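Local coordinates for protein topoisomerase IV subunit A (Escherichia coli, PDB 1ZVT) that probably unlinks and relaxes DNA as the A subunit of a type II topoisomerase, its C-terminal beta-pinwheel domain probably binding DNA and shaping substrate preference, at residues S9-V14 against A31-K36; R15-H20 against P65-Q70; A37-K42 against D87-E92. One frame throughout, in Å; residues are numbered along the deposited sequence.

Contact 1: S9-V14 against A31-K36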
loop_
_atom_site.group_PDB
_atom_site.type_symbol
_atom_site.label_atom_id
_atom_site.label_comp_id
_atom_site.label_asym_id
_atom_site.label_seq_id
_atom_site.Cartn_x
_atom_site.Cartn_y
_atom_site.Cartn_z
ATOM N N SER A 9 10.546 -12.023 -1.945
ATOM C CA SER A 9 10.745 -12.784 -0.725
ATOM C C SER A 9 10.907 -11.869 0.493
ATOM O O SER A 9 11.108 -10.650 0.355
ATOM C CB SER A 9 11.958 -13.699 -0.858
ATOM O OG SER A 9 13.158 -12.942 -0.744
ATOM N N GLN A 10 10.833 -12.475 1.686
ATOM C CA GLN A 10 10.939 -11.726 2.950
ATOM C C GLN A 10 12.252 -10.949 3.045
ATOM O O GLN A 10 12.288 -9.823 3.562
ATOM C CB GLN A 10 10.839 -12.697 4.134
ATOM C CG GLN A 10 9.445 -13.261 4.361
ATOM C CD GLN A 10 8.406 -12.182 4.635
ATOM O OE1 GLN A 10 8.712 -11.115 5.194
ATOM N NE2 GLN A 10 7.168 -12.443 4.215
ATOM N N MET A 11 13.308 -11.552 2.501
ATOM C CA MET A 11 14.652 -10.944 2.524
ATOM C C MET A 11 14.906 -9.970 1.379
ATOM O O MET A 11 16.007 -9.419 1.267
ATOM C CB MET A 11 15.712 -12.032 2.506
ATOM C CG MET A 11 15.727 -12.935 3.748
ATOM S SD MET A 11 16.025 -11.994 5.242
ATOM C CE MET A 11 14.408 -11.931 6.007
ATOM N N GLY A 12 13.905 -9.748 0.522
ATOM C CA GLY A 12 14.041 -8.750 -0.541
ATOM C C GLY A 12 14.701 -9.271 -1.801
ATOM O O GLY A 12 15.321 -8.497 -2.542
ATOM N N TRP A 13 14.528 -10.565 -2.063
ATOM C CA TRP A 13 15.023 -11.190 -3.277
ATOM C C TRP A 13 13.863 -11.379 -4.223
ATOM O O TRP A 13 12.728 -11.632 -3.789
ATOM C CB TRP A 13 15.665 -12.540 -2.960
ATOM C CG TRP A 13 17.004 -12.385 -2.298
ATOM C CD1 TRP A 13 17.323 -11.519 -1.289
ATOM C CD2 TRP A 13 18.199 -13.098 -2.611
ATOM N NE1 TRP A 13 18.647 -11.665 -0.936
ATOM C CE2 TRP A 13 19.212 -12.618 -1.744
ATOM C CE3 TRP A 13 18.518 -14.097 -3.541
ATOM C CZ2 TRP A 13 20.524 -13.112 -1.772
ATOM C CZ3 TRP A 13 19.832 -14.587 -3.574
ATOM C CH2 TRP A 13 20.812 -14.092 -2.693
ATOM N N VAL A 14 14.133 -11.238 -5.513
ATOM C CA VAL A 14 13.059 -11.281 -6.512
ATOM C C VAL A 14 13.374 -12.218 -7.653
ATOM O O VAL A 14 14.537 -12.502 -7.932
ATOM C CB VAL A 14 12.762 -9.883 -7.113
ATOM C CG1 VAL A 14 12.056 -9.022 -6.095
ATOM C CG2 VAL A 14 14.062 -9.176 -7.600
ATOM N N ALA A 31 18.155 -20.400 2.462
ATOM C CA ALA A 31 17.997 -20.679 3.881
ATOM C C ALA A 31 17.644 -19.412 4.656
ATOM O O ALA A 31 18.308 -18.385 4.504
ATOM C CB ALA A 31 19.296 -21.276 4.436
ATOM N N GLY A 32 16.596 -19.480 5.473
ATOM C CA GLY A 32 16.155 -18.325 6.260
ATOM C C GLY A 32 15.212 -17.384 5.510
ATOM O O GLY A 32 14.751 -16.386 6.061
ATOM N N ASP A 33 14.930 -17.687 4.252
ATOM C CA ASP A 33 14.068 -16.799 3.464
ATOM C C ASP A 33 12.777 -17.519 3.103
ATOM O O ASP A 33 12.690 -18.752 3.179
ATOM C CB ASP A 33 14.816 -16.336 2.211
ATOM C CG ASP A 33 14.229 -15.063 1.584
ATOM O OD1 ASP A 33 13.294 -14.453 2.143
ATOM O OD2 ASP A 33 14.740 -14.664 0.518
ATOM N N SER A 34 11.771 -16.746 2.705
ATOM C CA SER A 34 10.503 -17.317 2.291
ATOM C C SER A 34 9.655 -16.263 1.597
ATOM O O SER A 34 10.022 -15.086 1.527
ATOM C CB SER A 34 9.742 -17.888 3.504
ATOM O OG SER A 34 9.481 -16.870 4.452
ATOM N N PHE A 35 8.491 -16.717 1.145
ATOM C CA PHE A 35 7.566 -15.936 0.336
ATOM C C PHE A 35 7.059 -14.698 1.063
ATOM O O PHE A 35 6.747 -14.756 2.261
ATOM C CB PHE A 35 6.373 -16.824 -0.031
ATOM C CG PHE A 35 5.309 -16.105 -0.798
ATOM C CD1 PHE A 35 5.496 -15.819 -2.148
ATOM C CD2 PHE A 35 4.109 -15.701 -0.164
ATOM C CE1 PHE A 35 4.492 -15.154 -2.875
ATOM C CE2 PHE A 35 3.115 -15.049 -0.862
ATOM C CZ PHE A 35 3.301 -14.774 -2.230
ATOM N N LYS A 36 6.946 -13.594 0.312
ATOM C CA LYS A 36 6.359 -12.361 0.830
ATOM C C LYS A 36 5.155 -11.910 0.010
ATOM O O LYS A 36 4.119 -11.602 0.578
ATOM C CB LYS A 36 7.401 -11.238 0.901
ATOM C CG LYS A 36 6.791 -9.915 1.473
ATOM C CD LYS A 36 7.870 -8.888 1.861
ATOM C CE LYS A 36 7.239 -7.512 2.066
ATOM N NZ LYS A 36 6.188 -7.472 3.121
HETATM O O HOH W 1 7.439 -8.632 5.527
#

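Contact 2: R15-H20 against P65-Q70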
loop_
_atom_site.group_PDB
_atom_site.type_symbol
_atom_site.label_atom_id
_atom_site.label_comp_id
_atom_site.label_asym_id
_atom_site.label_seq_id
_atom_site.Cartn_x
_atom_site.Cartn_y
_atom_site.Cartn_z
ATOM N N ARG A 15 12.324 -12.668 -8.342
ATOM C CA ARG A 15 12.477 -13.392 -9.586
ATOM C C ARG A 15 11.215 -13.190 -10.423
ATOM O O ARG A 15 10.192 -12.740 -9.904
ATOM C CB ARG A 15 12.725 -14.868 -9.330
ATOM C CG ARG A 15 11.483 -15.641 -8.925
ATOM C CD ARG A 15 11.883 -16.938 -8.276
ATOM N NE ARG A 15 12.111 -16.825 -6.835
ATOM C CZ ARG A 15 12.514 -17.829 -6.062
ATOM N NH1 ARG A 15 12.756 -19.030 -6.585
ATOM N NH2 ARG A 15 12.679 -17.648 -4.773
ATOM N N SER A 16 11.306 -13.515 -11.710
ATOM C CA SER A 16 10.188 -13.366 -12.648
ATOM C C SER A 16 9.889 -14.742 -13.214
ATOM O O SER A 16 10.701 -15.286 -13.966
ATOM C CB SER A 16 10.556 -12.391 -13.780
ATOM O OG SER A 16 9.503 -12.254 -14.729
ATOM N N ALA A 17 8.748 -15.306 -12.849
ATOM C CA ALA A 17 8.368 -16.648 -13.301
ATOM C C ALA A 17 7.492 -16.531 -14.533
ATOM O O ALA A 17 6.690 -15.615 -14.637
ATOM C CB ALA A 17 7.631 -17.377 -12.203
ATOM N N LYS A 18 7.659 -17.449 -15.479
ATOM C CA LYS A 18 6.812 -17.470 -16.668
ATOM C C LYS A 18 5.408 -17.906 -16.270
ATOM O O LYS A 18 5.255 -18.854 -15.513
ATOM C CB LYS A 18 7.372 -18.466 -17.690
ATOM C CG LYS A 18 8.738 -18.092 -18.226
ATOM C CD LYS A 18 9.167 -19.062 -19.321
ATOM C CE LYS A 18 10.540 -18.687 -19.871
ATOM N NZ LYS A 18 10.764 -19.246 -21.230
ATOM N N GLY A 19 4.394 -17.209 -16.776
ATOM C CA GLY A 19 3.003 -17.576 -16.533
ATOM C C GLY A 19 2.367 -16.908 -15.332
ATOM O O GLY A 19 3.057 -16.268 -14.531
ATOM N N HIS A 20 1.051 -17.075 -15.200
ATOM C CA HIS A 20 0.313 -16.489 -14.080
ATOM C C HIS A 20 -0.098 -17.531 -13.032
ATOM O O HIS A 20 -0.633 -17.161 -11.970
ATOM C CB HIS A 20 -0.924 -15.742 -14.588
ATOM C CG HIS A 20 -0.619 -14.461 -15.299
ATOM N ND1 HIS A 20 -1.565 -13.779 -16.032
ATOM C CD2 HIS A 20 0.520 -13.733 -15.384
ATOM C CE1 HIS A 20 -1.026 -12.675 -16.520
ATOM N NE2 HIS A 20 0.240 -12.626 -16.145
ATOM N N PRO A 65 15.872 -13.006 -12.786
ATOM C CA PRO A 65 16.052 -14.453 -12.943
ATOM C C PRO A 65 14.710 -15.196 -12.963
ATOM O O PRO A 65 13.696 -14.663 -12.507
ATOM C CB PRO A 65 16.891 -14.837 -11.714
ATOM C CG PRO A 65 16.538 -13.811 -10.683
ATOM C CD PRO A 65 16.298 -12.531 -11.456
ATOM N N SER A 66 14.709 -16.421 -13.490
ATOM C CA SER A 66 13.471 -17.194 -13.601
ATOM C C SER A 66 13.067 -17.878 -12.291
ATOM O O SER A 66 13.736 -17.731 -11.274
ATOM C CB SER A 66 13.614 -18.242 -14.709
ATOM O OG SER A 66 14.324 -19.365 -14.220
ATOM N N ALA A 67 11.987 -18.667 -12.348
ATOM C CA ALA A 67 11.436 -19.335 -11.155
ATOM C C ALA A 67 12.436 -20.267 -10.490
ATOM O O ALA A 67 12.464 -20.391 -9.272
ATOM C CB ALA A 67 10.175 -20.108 -11.520
ATOM N N ARG A 68 13.237 -20.932 -11.316
ATOM C CA ARG A 68 14.310 -21.792 -10.833
ATOM C C ARG A 68 15.432 -20.958 -10.227
ATOM O O ARG A 68 15.820 -19.910 -10.753
ATOM C CB ARG A 68 14.828 -22.672 -11.970
ATOM C CG ARG A 68 13.759 -23.590 -12.518
ATOM C CD ARG A 68 14.012 -23.992 -13.967
ATOM N NE ARG A 68 12.995 -24.946 -14.404
ATOM C CZ ARG A 68 13.202 -26.253 -14.565
ATOM N NH1 ARG A 68 14.405 -26.781 -14.353
ATOM N NH2 ARG A 68 12.200 -27.036 -14.951
ATOM N N GLY A 69 15.965 -21.428 -9.115
ATOM C CA GLY A 69 16.948 -20.648 -8.398
ATOM C C GLY A 69 16.227 -19.981 -7.253
ATOM O O GLY A 69 15.076 -20.329 -6.955
ATOM N N GLN A 70 16.904 -19.044 -6.600
ATOM C CA GLN A 70 16.427 -18.486 -5.341
ATOM C C GLN A 70 16.201 -16.983 -5.490
ATOM O O GLN A 70 15.988 -16.263 -4.517
ATOM C CB GLN A 70 17.420 -18.821 -4.210
ATOM C CG GLN A 70 17.376 -20.305 -3.820
ATOM C CD GLN A 70 18.576 -20.785 -2.992
ATOM O OE1 GLN A 70 19.680 -20.233 -3.070
ATOM N NE2 GLN A 70 18.359 -21.833 -2.202
HETATM O O HOH W 2 13.627 -14.930 -3.589
HETATM O O HOH W 3 10.221 -19.364 -15.046
#

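Contact 3: A37-K42 against D87-E92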
loop_
_atom_site.group_PDB
_atom_site.type_symbol
_atom_site.label_atom_id
_atom_site.label_comp_id
_atom_site.label_asym_id
_atom_site.label_seq_id
_atom_site.Cartn_x
_atom_site.Cartn_y
_atom_site.Cartn_z
ATOM N N ALA A 37 5.302 -11.868 -1.314
ATOM C CA ALA A 37 4.246 -11.377 -2.187
ATOM C C ALA A 37 4.525 -11.746 -3.627
ATOM O O ALA A 37 5.689 -11.943 -4.024
ATOM C CB ALA A 37 4.079 -9.848 -2.059
ATOM N N ALA A 38 3.449 -11.777 -4.414
ATOM C CA ALA A 38 3.568 -11.962 -5.855
ATOM C C ALA A 38 2.636 -10.998 -6.579
ATOM O O ALA A 38 1.532 -10.678 -6.076
ATOM C CB ALA A 38 3.281 -13.395 -6.249
ATOM N N VAL A 39 3.085 -10.528 -7.736
ATOM C CA VAL A 39 2.224 -9.736 -8.637
ATOM C C VAL A 39 2.298 -10.323 -10.036
ATOM O O VAL A 39 3.217 -11.065 -10.365
ATOM C CB VAL A 39 2.597 -8.232 -8.644
ATOM C CG1 VAL A 39 2.366 -7.627 -7.231
ATOM C CG2 VAL A 39 4.031 -8.050 -9.069
ATOM N N LYS A 40 1.327 -10.002 -10.874
ATOM C CA LYS A 40 1.324 -10.576 -12.225
ATOM C C LYS A 40 1.151 -9.492 -13.269
ATOM O O LYS A 40 0.618 -8.408 -12.989
ATOM C CB LYS A 40 0.243 -11.645 -12.366
ATOM C CG LYS A 40 -1.191 -11.103 -12.321
ATOM C CD LYS A 40 -2.200 -12.237 -12.533
ATOM C CE LYS A 40 -3.629 -11.771 -12.299
ATOM N NZ LYS A 40 -3.870 -11.466 -10.840
ATOM N N GLY A 41 1.630 -9.780 -14.471
ATOM C CA GLY A 41 1.543 -8.820 -15.552
ATOM C C GLY A 41 2.160 -9.412 -16.787
ATOM O O GLY A 41 2.167 -10.626 -16.962
ATOM N N LYS A 42 2.680 -8.535 -17.636
ATOM C CA LYS A 42 3.312 -8.961 -18.889
ATOM C C LYS A 42 4.781 -8.611 -18.864
ATOM O O LYS A 42 5.196 -7.690 -18.169
ATOM C CB LYS A 42 2.641 -8.266 -20.077
ATOM C CG LYS A 42 1.221 -8.769 -20.361
ATOM C CD LYS A 42 0.559 -7.929 -21.454
ATOM C CE LYS A 42 -0.882 -8.380 -21.700
ATOM N NZ LYS A 42 -1.222 -8.310 -23.149
ATOM N N ASP A 87 9.014 -2.641 0.759
ATOM C CA ASP A 87 7.819 -3.068 1.474
ATOM C C ASP A 87 6.631 -3.399 0.592
ATOM O O ASP A 87 5.725 -4.133 1.001
ATOM C CB ASP A 87 7.425 -1.995 2.499
ATOM C CG ASP A 87 8.462 -1.820 3.582
ATOM O OD1 ASP A 87 9.364 -2.687 3.716
ATOM O OD2 ASP A 87 8.403 -0.800 4.304
ATOM N N HIS A 88 6.617 -2.836 -0.621
ATOM C CA HIS A 88 5.453 -2.939 -1.476
ATOM C C HIS A 88 5.862 -3.160 -2.924
ATOM O O HIS A 88 6.866 -2.587 -3.381
ATOM C CB HIS A 88 4.550 -1.690 -1.383
ATOM C CG HIS A 88 4.375 -1.166 0.018
ATOM N ND1 HIS A 88 3.523 -1.750 0.929
ATOM C CD2 HIS A 88 4.947 -0.119 0.653
ATOM C CE1 HIS A 88 3.589 -1.092 2.070
ATOM N NE2 HIS A 88 4.441 -0.095 1.930
ATOM N N MET A 89 5.081 -3.985 -3.619
ATOM C CA MET A 89 5.332 -4.340 -5.009
ATOM C C MET A 89 4.029 -4.236 -5.808
ATOM O O MET A 89 2.971 -4.712 -5.346
ATOM C CB MET A 89 5.861 -5.782 -5.082
ATOM C CG MET A 89 6.157 -6.273 -6.475
ATOM S SD MET A 89 7.018 -7.890 -6.559
ATOM C CE MET A 89 5.867 -8.992 -5.717
ATOM N N LEU A 90 4.091 -3.618 -6.983
ATOM C CA LEU A 90 2.901 -3.413 -7.814
ATOM C C LEU A 90 3.216 -3.685 -9.273
ATOM O O LEU A 90 4.326 -3.393 -9.757
ATOM C CB LEU A 90 2.421 -1.964 -7.717
ATOM C CG LEU A 90 1.822 -1.562 -6.369
ATOM C CD1 LEU A 90 2.883 -1.055 -5.404
ATOM C CD2 LEU A 90 0.759 -0.503 -6.617
ATOM N N MET A 91 2.220 -4.177 -9.998
ATOM C CA MET A 91 2.312 -4.318 -11.432
ATOM C C MET A 91 0.905 -4.081 -11.966
ATOM O O MET A 91 0.014 -4.899 -11.742
ATOM C CB MET A 91 2.818 -5.723 -11.784
ATOM C CG MET A 91 3.423 -5.860 -13.125
ATOM S SD MET A 91 4.394 -7.386 -13.252
ATOM C CE MET A 91 5.217 -7.137 -14.809
ATOM N N GLU A 92 0.710 -2.940 -12.621
ATOM C CA GLU A 92 -0.610 -2.480 -13.077
ATOM C C GLU A 92 -0.476 -1.792 -14.429
ATOM O O GLU A 92 0.636 -1.556 -14.921
ATOM C CB GLU A 92 -1.199 -1.471 -12.063
ATOM C CG GLU A 92 -1.282 -1.974 -10.593
ATOM C CD GLU A 92 -2.354 -3.067 -10.360
ATOM O OE1 GLU A 92 -3.346 -3.119 -11.116
ATOM O OE2 GLU A 92 -2.233 -3.892 -9.414
HETATM O O HOH W 4 -0.577 -7.636 -10.226
#

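Contact 1: S9-V14 against A31-K36
With chi1 at -160°, D33 holds its carboxylate opposite its own backbone N and slides it past M11 to S9. The S9 hydroxyl sits between its own N and carbonyl carbon (chi1 76°), where it can work in two directions: OG donates to D33 OD2 on the syn side at 2.7 Å and accepts from W13 N at 3.0 Å. The other carboxylate oxygen, OD1, is gripped from opposite faces of its plane, by M11 N at 2.9 Å and by S34 N at 2.8 Å. An aspartate suits this spot because its short carboxylate can take a turn N-H, that of M11, and the S9 hydroxyl on its two oxygens, as well as the N-H of the next residue, S34. That turn, type I from S9 to G12, joins strands 3-9 and 13-18 as a beta hairpin in the first sheet of the pinwheel; G12 ends it with a positive phi that glycine readily adopts. Strand 35-42 enters along the other edge of strand 3-9, S9 and F35 forming an antiparallel non-hydrogen-bonded pair. Just beyond, Q10 N donates to S34 O at 2.7 Å (163° at the hydrogen). The Q10 side chain folds back at chi2 and crosses K36 at about a right angle; NE2, with its partner near the amide plane, reaches F35 O at 3.1 Å. Q10 OE1 accepts a hydrogen bond from a water that in turn accepts one from K36 NZ.

Contact 2: R15-H20 against P65-Q70
R15, S16 and A17, on strand 13-18, run alongside P65, S66 and A67 of an irregular loop, yet the backbones are tied directly only where S16 N donates to P65 O, at 2.8 Å and nearly linear (173°). One residue on, strand and loop still touch: S66 CA offers its hydrogen to S16 O, a CA-H...O contact of 3.4 Å. Further along, A17 CB meets A67 CB at 3.8 Å, two methyls small enough to let strand and loop lie this close, and a water accepts from both K18 N and A67 N.

R15 reaches across to the end of the loop. Its chain sets out with CG between the backbone N and the carbonyl carbon (chi1 76°) and bends at chi3 (87°), which brings the guanidinium into the curl of A67 to Q70. There NH1 donates at its edge, within the guanidinium plane, to A67 O at 3.0 Å. G69 O is also close, although its angle is too poor for a hydrogen bond, and the carbonyl carbon of Q70 lies over one face. NH2 reaches Q70 O through a water and bonds directly to N28 O, while Y29 adds a cation-pi contact. Several backbone carbonyls thus surround one buried positive group, which they would be expected to stabilise; an arginine suits the site because its flat guanidinium can offer N-H groups to different carbonyls at once.

Strand 3-9 pairs with 13-18 along one edge, R15 bonding to V7 and A17 to T5, and the loop P65-Q70 leads from strand 55-59 towards strand 72-73, which continues the sheet on the other edge.

Contact 3: A37-K42 against D87-E92
Two neighbouring blades of the beta-pinwheel meet here: strand 35-42, an edge strand of the first sheet, lies beside strand 86-90, an edge strand of the second. Their segment axes run nearly parallel, 19° apart and 7.1 Å at closest approach, too far for backbone pairing, so side chains fill the gap. V39 points into it and wedges its CG2 between M89 CG and M91 CB, both 3.8 Å away; a branched residue can touch both methionines at once. Its other branch, CG1, lies against M89 O. The thioether chains are flexible and apolar, well suited to threading between strands. M89 leaves its backbone extended and turns at chi3 (59°), which carries CE down to A37, 3.4 Å from its O and 4.2 Å from its CB. M89 also packs on V47 and F49 of its own sheet and on I6 and L8 of the first, so it stitches the blades together. At the far end a water accepts from K40 N and probably donates to M91 O. M91 itself stays extended beyond CG and runs along the backbone beside G41, whose missing side chain leaves it room: SD stands 3.9 Å from G41 N, and CE finishes 3.4 Å from K42 O.

How the contacts relate
All three contacts gather on the first four-stranded antiparallel sheet, their centres about 13 to 15 Å apart. Contacts 1 and 2 share strand 13-18 and touch where W13 packs against Q70 and V14 against P65; their segments alternate along the chain. Contacts 1 and 3 share strand 35-42 and follow one another in series. H20 of contact 2 probably hydrogen-bonds through NE2 to G41 O of contact 3, linking the far ends of strands 13-18 and 35-42. Contact 1 thus joins hairpin and edge strand within the blade, contact 2 holds the returning chain that supplies strand 72-73, and contact 3 sets this blade against the next, as expected for a pinwheel.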